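PDB 5L6G: xylooligosaccharide oxidase from Myceliophthora thermophila, which oxidises the C1 hydroxyl of xylooligosaccharides and related sugars to lactones with a bicovalently bound FAD, reducing molecular oxygen to hydrogen peroxide. Local coordinates for residues Trp182-Val188 against Val220-Lys226. Sequence-based numbering, arbitrary orientation.
Sequences WITSADV and VASFRFK. With FAD (flavin-adenine dinucleotide), chain D.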
ATOM      1  N   TRP A 182       0.468  -5.076 -12.121  1.00 13.82           N
ATOM      2  CA  TRP A 182       1.302  -6.160 -12.636  1.00 14.01           C
ATOM      3  C   TRP A 182       0.676  -7.525 -12.383  1.00 14.07           C
ATOM      4  O   TRP A 182       1.183  -8.545 -12.857  1.00 14.32           O
ATOM      5  CB  TRP A 182       2.714  -6.014 -12.071  1.00 13.82           C
ATOM      6  CG  TRP A 182       3.267  -4.823 -12.649  1.00 13.69           C
ATOM      7  CD1 TRP A 182       3.126  -3.563 -12.194  1.00 13.23           C
ATOM      8  CD2 TRP A 182       3.949  -4.733 -13.895  1.00 14.10           C
ATOM      9  NE1 TRP A 182       3.691  -2.679 -13.067  1.00 13.25           N
ATOM     10  CE2 TRP A 182       4.217  -3.376 -14.120  1.00 13.98           C
ATOM     11  CE3 TRP A 182       4.363  -5.677 -14.846  1.00 14.72           C
ATOM     12  CZ2 TRP A 182       4.903  -2.931 -15.238  1.00 14.45           C
ATOM     13  CZ3 TRP A 182       5.039  -5.232 -15.955  1.00 15.27           C
ATOM     14  CH2 TRP A 182       5.300  -3.871 -16.147  1.00 15.17           C
ATOM     15  N   ILE A 183      -0.458  -7.546 -11.689  1.00 13.82           N
ATOM     16  CA  ILE A 183      -1.175  -8.791 -11.503  1.00 14.22           C
ATOM     17  C   ILE A 183      -1.793  -9.199 -12.840  1.00 14.82           C
ATOM     18  O   ILE A 183      -2.526  -8.420 -13.465  1.00 14.47           O
ATOM     19  CB  ILE A 183      -2.280  -8.685 -10.440  1.00 13.91           C
ATOM     20  CG1 ILE A 183      -1.677  -8.314  -9.084  1.00 13.67           C
ATOM     21  CG2 ILE A 183      -3.035 -10.008 -10.374  1.00 14.16           C
ATOM     22  CD1 ILE A 183      -2.714  -8.004  -8.015  1.00 13.33           C
ATOM     23  N   THR A 184      -1.486 -10.410 -13.292  1.00 15.42           N
ATOM     24  CA  THR A 184      -2.123 -10.941 -14.499  1.00 16.48           C
ATOM     25  C   THR A 184      -3.196 -11.986 -14.168  1.00 16.14           C
ATOM     26  O   THR A 184      -4.135 -12.169 -14.939  1.00 16.67           O
ATOM     27  CB  THR A 184      -1.092 -11.503 -15.504  1.00 17.52           C
ATOM     28  OG1 THR A 184      -1.754 -11.838 -16.726  1.00 19.60           O
ATOM     29  CG2 THR A 184      -0.419 -12.727 -14.974  1.00 17.56           C
ATOM     30  N   SER A 185      -3.049 -12.677 -13.047  1.00 15.65           N
ATOM     31  CA  SER A 185      -4.094 -13.573 -12.571  1.00 15.75           C
ATOM     32  C   SER A 185      -3.899 -13.885 -11.091  1.00 14.98           C
ATOM     33  O   SER A 185      -2.829 -13.666 -10.528  1.00 14.67           O
ATOM     34  CB  SER A 185      -4.147 -14.868 -13.398  1.00 16.75           C
ATOM     35  OG  SER A 185      -3.028 -15.697 -13.129  1.00 17.33           O
ATOM     36  N   ALA A 186      -4.948 -14.402 -10.472  1.00 14.66           N
ATOM     37  CA  ALA A 186      -4.904 -14.769  -9.068  1.00 14.15           C
ATOM     38  C   ALA A 186      -5.803 -15.971  -8.856  1.00 14.36           C
ATOM     39  O   ALA A 186      -6.886 -16.035  -9.436  1.00 14.55           O
ATOM     40  CB  ALA A 186      -5.389 -13.626  -8.199  1.00 13.56           C
ATOM     41  N   ASP A 187      -5.354 -16.906  -8.027  1.00 13.96           N
ATOM     42  CA  ASP A 187      -6.211 -17.976  -7.554  1.00 13.98           C
ATOM     43  C   ASP A 187      -6.774 -17.548  -6.215  1.00 13.34           C
ATOM     44  O   ASP A 187      -6.033 -17.066  -5.355  1.00 13.21           O
ATOM     45  CB  ASP A 187      -5.438 -19.271  -7.398  1.00 14.41           C
ATOM     46  CG  ASP A 187      -4.844 -19.766  -8.707  1.00 15.08           C
ATOM     47  OD1 ASP A 187      -5.374 -19.439  -9.792  1.00 15.52           O
ATOM     48  OD2 ASP A 187      -3.821 -20.452  -8.636  1.00 15.14           O
ATOM     49  N   VAL A 188      -8.076 -17.705  -6.037  1.00 13.01           N
ATOM     50  CA  VAL A 188      -8.758 -17.162  -4.893  1.00 12.50           C
ATOM     51  C   VAL A 188      -9.610 -18.212  -4.218  1.00 12.88           C
ATOM     52  O   VAL A 188     -10.303 -18.979  -4.891  1.00 13.06           O
ATOM     53  CB  VAL A 188      -9.682 -15.985  -5.308  1.00 12.36           C
ATOM     54  CG1 VAL A 188     -10.188 -15.237  -4.077  1.00 11.93           C
ATOM     55  CG2 VAL A 188      -8.945 -15.056  -6.272  1.00 12.27           C
ATOM     56  N   VAL A 220      -6.629 -14.565  -1.635  1.00 12.68           N
ATOM     57  CA  VAL A 220      -5.801 -14.890  -2.793  1.00 12.88           C
ATOM     58  C   VAL A 220      -4.743 -15.887  -2.330  1.00 13.03           C
ATOM     59  O   VAL A 220      -3.995 -15.621  -1.386  1.00 12.73           O
ATOM     60  CB  VAL A 220      -5.147 -13.634  -3.372  1.00 12.64           C
ATOM     61  CG1 VAL A 220      -4.179 -14.005  -4.476  1.00 13.03           C
ATOM     62  CG2 VAL A 220      -6.210 -12.703  -3.907  1.00 12.72           C
ATOM     63  N   ALA A 221      -4.733 -17.051  -2.967  1.00 13.29           N
ATOM     64  CA  ALA A 221      -3.834 -18.139  -2.607  1.00 13.81           C
ATOM     65  C   ALA A 221      -2.623 -18.224  -3.509  1.00 14.15           C
ATOM     66  O   ALA A 221      -1.650 -18.881  -3.160  1.00 14.63           O
ATOM     67  CB  ALA A 221      -4.585 -19.469  -2.623  1.00 14.30           C
ATOM     68  N   SER A 222      -2.677 -17.575  -4.665  1.00 14.22           N
ATOM     69  CA  SER A 222      -1.537 -17.502  -5.547  1.00 14.65           C
ATOM     70  C   SER A 222      -1.753 -16.319  -6.451  1.00 14.45           C
ATOM     71  O   SER A 222      -2.891 -16.069  -6.871  1.00 14.42           O
ATOM     72  CB  SER A 222      -1.379 -18.772  -6.376  1.00 15.50           C
ATOM     73  OG  SER A 222      -0.181 -18.712  -7.144  1.00 16.43           O
ATOM     74  N   PHE A 223      -0.673 -15.567  -6.692  1.00 14.29           N
ATOM     75  CA  PHE A 223      -0.639 -14.487  -7.672  1.00 14.43           C
ATOM     76  C   PHE A 223       0.220 -14.897  -8.852  1.00 15.36           C
ATOM     77  O   PHE A 223       1.215 -15.583  -8.676  1.00 15.28           O
ATOM     78  CB  PHE A 223       0.049 -13.229  -7.096  1.00 13.94           C
ATOM     79  CG  PHE A 223      -0.715 -12.542  -6.018  1.00 13.41           C
ATOM     80  CD1 PHE A 223      -0.583 -12.940  -4.701  1.00 13.68           C
ATOM     81  CD2 PHE A 223      -1.570 -11.490  -6.307  1.00 13.29           C
ATOM     82  CE1 PHE A 223      -1.284 -12.298  -3.699  1.00 13.35           C
ATOM     83  CE2 PHE A 223      -2.273 -10.839  -5.304  1.00 12.97           C
ATOM     84  CZ  PHE A 223      -2.136 -11.238  -3.993  1.00 12.88           C
ATOM     85  N   ARG A 224      -0.142 -14.440 -10.049  1.00 16.31           N
ATOM     86  CA  ARG A 224       0.814 -14.386 -11.161  1.00 17.78           C
ATOM     87  C   ARG A 224       1.022 -12.945 -11.506  1.00 16.80           C
ATOM     88  O   ARG A 224       0.057 -12.186 -11.671  1.00 16.72           O
ATOM     89  CB  ARG A 224       0.335 -15.098 -12.425  1.00 19.71           C
ATOM     90  CG  ARG A 224       0.859 -16.498 -12.586  1.00 22.24           C
ATOM     91  CD  ARG A 224       0.178 -17.410 -11.617  1.00 23.93           C
ATOM     92  NE  ARG A 224      -1.255 -17.158 -11.593  1.00 25.97           N
ATOM     93  CZ  ARG A 224      -2.096 -17.686 -10.702  1.00 26.53           C
ATOM     94  NH1 ARG A 224      -1.651 -18.553  -9.781  1.00 26.85           N
ATOM     95  NH2 ARG A 224      -3.392 -17.374 -10.778  1.00 26.02           N
ATOM     96  N   PHE A 225       2.285 -12.570 -11.618  1.00 16.34           N
ATOM     97  CA  PHE A 225       2.652 -11.220 -11.942  1.00 15.92           C
ATOM     98  C   PHE A 225       3.405 -11.227 -13.254  1.00 16.61           C
ATOM     99  O   PHE A 225       4.330 -12.013 -13.441  1.00 16.87           O
ATOM    100  CB  PHE A 225       3.569 -10.647 -10.857  1.00 15.37           C
ATOM    101  CG  PHE A 225       2.843 -10.178  -9.624  1.00 14.55           C
ATOM    102  CD1 PHE A 225       2.364  -8.877  -9.535  1.00 14.11           C
ATOM    103  CD2 PHE A 225       2.673 -11.018  -8.556  1.00 14.45           C
ATOM    104  CE1 PHE A 225       1.700  -8.434  -8.396  1.00 13.61           C
ATOM    105  CE2 PHE A 225       2.009 -10.595  -7.422  1.00 13.84           C
ATOM    106  CZ  PHE A 225       1.522  -9.298  -7.336  1.00 13.42           C
ATOM    107  N   LYS A 226       3.013 -10.338 -14.157  1.00 17.07           N
ATOM    108  CA  LYS A 226       3.890  -9.939 -15.245  1.00 18.17           C
ATOM    109  C   LYS A 226       5.087  -9.175 -14.662  1.00 17.48           C
ATOM    110  O   LYS A 226       5.049  -8.669 -13.526  1.00 15.78           O
ATOM    111  CB  LYS A 226       3.140  -9.053 -16.237  1.00 19.72           C
ATOM    112  CG  LYS A 226       2.277  -9.840 -17.205  1.00 21.94           C
ATOM    113  CD  LYS A 226       1.330  -8.943 -18.007  1.00 23.81           C
ATOM    114  CE  LYS A 226       0.626  -9.753 -19.096  1.00 25.91           C
ATOM    115  NZ  LYS A 226      -0.542  -9.022 -19.697  1.00 26.65           N
TER
HETATM  116  PA  FAD D 501      -1.582  -7.325   5.927  1.00  9.98           P
HETATM  117  O1A FAD D 501      -1.141  -8.767   6.012  1.00  9.87           O
HETATM  118  O2A FAD D 501      -1.772  -6.604   7.224  1.00  8.78           O
HETATM  119  O5B FAD D 501      -2.819  -7.192   4.966  1.00 10.20           O
HETATM  120  C5B FAD D 501      -3.447  -5.947   4.647  1.00  9.94           C
HETATM  121  C4B FAD D 501      -4.858  -6.196   4.162  1.00  9.91           C
HETATM  122  O4B FAD D 501      -4.818  -7.022   2.996  1.00  9.88           O
HETATM  123  C3B FAD D 501      -5.709  -6.936   5.181  1.00  9.73           C
HETATM  124  O3B FAD D 501      -7.057  -6.545   5.034  1.00 10.14           O
HETATM  125  C2B FAD D 501      -5.566  -8.378   4.768  1.00 10.08           C
HETATM  126  O2B FAD D 501      -6.615  -9.215   5.240  1.00  9.78           O
HETATM  127  C1B FAD D 501      -5.508  -8.248   3.263  1.00  9.71           C
HETATM  128  N9A FAD D 501      -4.787  -9.379   2.676  1.00  9.44           N
HETATM  129  C8A FAD D 501      -3.554  -9.803   2.941  1.00  9.69           C
HETATM  130  N7A FAD D 501      -3.254 -10.898   2.202  1.00  9.57           N
HETATM  131  C5A FAD D 501      -4.332 -11.135   1.456  1.00  9.58           C
HETATM  132  C6A FAD D 501      -4.698 -12.158   0.479  1.00  9.84           C
HETATM  133  N6A FAD D 501      -3.765 -13.084   0.184  1.00 10.53           N
HETATM  134  N1A FAD D 501      -5.937 -12.101  -0.051  1.00  9.97           N
HETATM  135  C2A FAD D 501      -6.830 -11.156   0.254  1.00  9.65           C
HETATM  136  N3A FAD D 501      -6.553 -10.170   1.159  1.00 10.02           N
HETATM  137  C4A FAD D 501      -5.335 -10.141   1.764  1.00  9.59           C
HETATM  138  N1  FAD D 501       2.423   1.084   0.653  1.00 12.22           N
HETATM  139  C2  FAD D 501       2.685   1.650  -0.568  1.00 12.68           C
HETATM  140  O2  FAD D 501       1.741   1.789  -1.394  1.00 12.95           O
HETATM  141  N3  FAD D 501       3.944   2.023  -0.904  1.00 12.61           N
HETATM  142  C4  FAD D 501       5.003   1.857  -0.075  1.00 13.12           C
HETATM  143  O4  FAD D 501       6.181   2.201  -0.373  1.00 13.36           O
HETATM  144  C4X FAD D 501       4.797   1.260   1.262  1.00 13.12           C
HETATM  145  N5  FAD D 501       5.801   1.059   2.164  1.00 13.90           N
HETATM  146  C5X FAD D 501       5.598   0.470   3.401  1.00 14.20           C
HETATM  147  C6  FAD D 501       6.641   0.241   4.308  1.00 14.73           C
HETATM  148  C7  FAD D 501       6.370  -0.343   5.556  1.00 14.05           C
HETATM  149  C7M FAD D 501       7.520  -0.552   6.511  1.00 14.98           C
HETATM  150  C8  FAD D 501       4.979  -0.779   5.924  1.00 12.58           C
HETATM  151  C8M FAD D 501       4.670  -1.483   7.241  1.00 12.15           C
HETATM  152  C9  FAD D 501       3.964  -0.553   5.000  1.00 12.50           C
HETATM  153  C9A FAD D 501       4.209   0.068   3.762  1.00 12.43           C
HETATM  154  N10 FAD D 501       3.176   0.322   2.821  1.00 12.32           N
HETATM  155  C10 FAD D 501       3.406   0.902   1.572  1.00 12.53           C
HETATM  156  C1' FAD D 501       1.786  -0.029   3.090  1.00 11.38           C
HETATM  157  C2' FAD D 501       1.431  -1.390   2.583  1.00 10.51           C
HETATM  158  O2' FAD D 501       1.237  -1.278   1.170  1.00 10.41           O
HETATM  159  C3' FAD D 501       0.106  -1.750   3.232  1.00 10.29           C
HETATM  160  O3' FAD D 501       0.207  -1.718   4.660  1.00  9.90           O
HETATM  161  C4' FAD D 501      -0.293  -3.154   2.769  1.00 10.07           C
HETATM  162  O4' FAD D 501      -1.725  -3.241   2.740  1.00 10.84           O
HETATM  163  C5' FAD D 501       0.323  -4.181   3.684  1.00 10.24           C
HETATM  164  O5' FAD D 501       0.271  -5.467   3.063  1.00 10.12           O
HETATM  165  P   FAD D 501       0.545  -6.723   3.980  1.00  9.81           P
HETATM  166  O1P FAD D 501       0.260  -7.994   3.244  1.00  9.44           O
HETATM  167  O2P FAD D 501       1.888  -6.596   4.625  1.00  9.63           O
HETATM  168  O3P FAD D 501      -0.458  -6.440   5.196  1.00  9.76           O
HETATM  169  O   HOH W   1      -2.499  -8.978 -17.878  1.00 42.53           O
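Ser185 OG is gripped by two nitrogens of Arg224, NE at 2.8 Å and NH2 at 2.9 Å, both bonds lying almost in the guanidinium plane. Bends at chi2 and chi3 (73° and 45°) turn the arginine back and across toward 182-188, where NH2 meets Asp187 OD1 at 3.0 Å and NH1 meets OD2 at 3.1 Å, both weak bonds of a salt bridge; OD1 also bonds Thr197 OG1. A leucine in place of Arg224 would probably leave the Asp187 carboxylate without its countercharge and the Ser185 hydroxyl without both donors. Beneath, the antiparallel strands pair through two classic beta bulges. Thr184 N (2.9 Å) and, weakly, Ser185 N share Arg224 O, while Ala221 N (2.7 Å) and, weakly, Ser222 N share Asp187 O. The other sheet face is apolar: Ile183 CG1 presses on Phe225 CE1 at 3.4 Å, its CD1 reaches the edge of the Phe223 ring, and Val220 CG1 lies over one face of that ring, toward its rim. Val220 N and O pair with N1A and N6A of the FAD adenine. Within the PCMH-type FAD-binding domain, helices 160-165 and 204-213 cover this apolar face, and strands 195-199 and 127-129 continue the sheet.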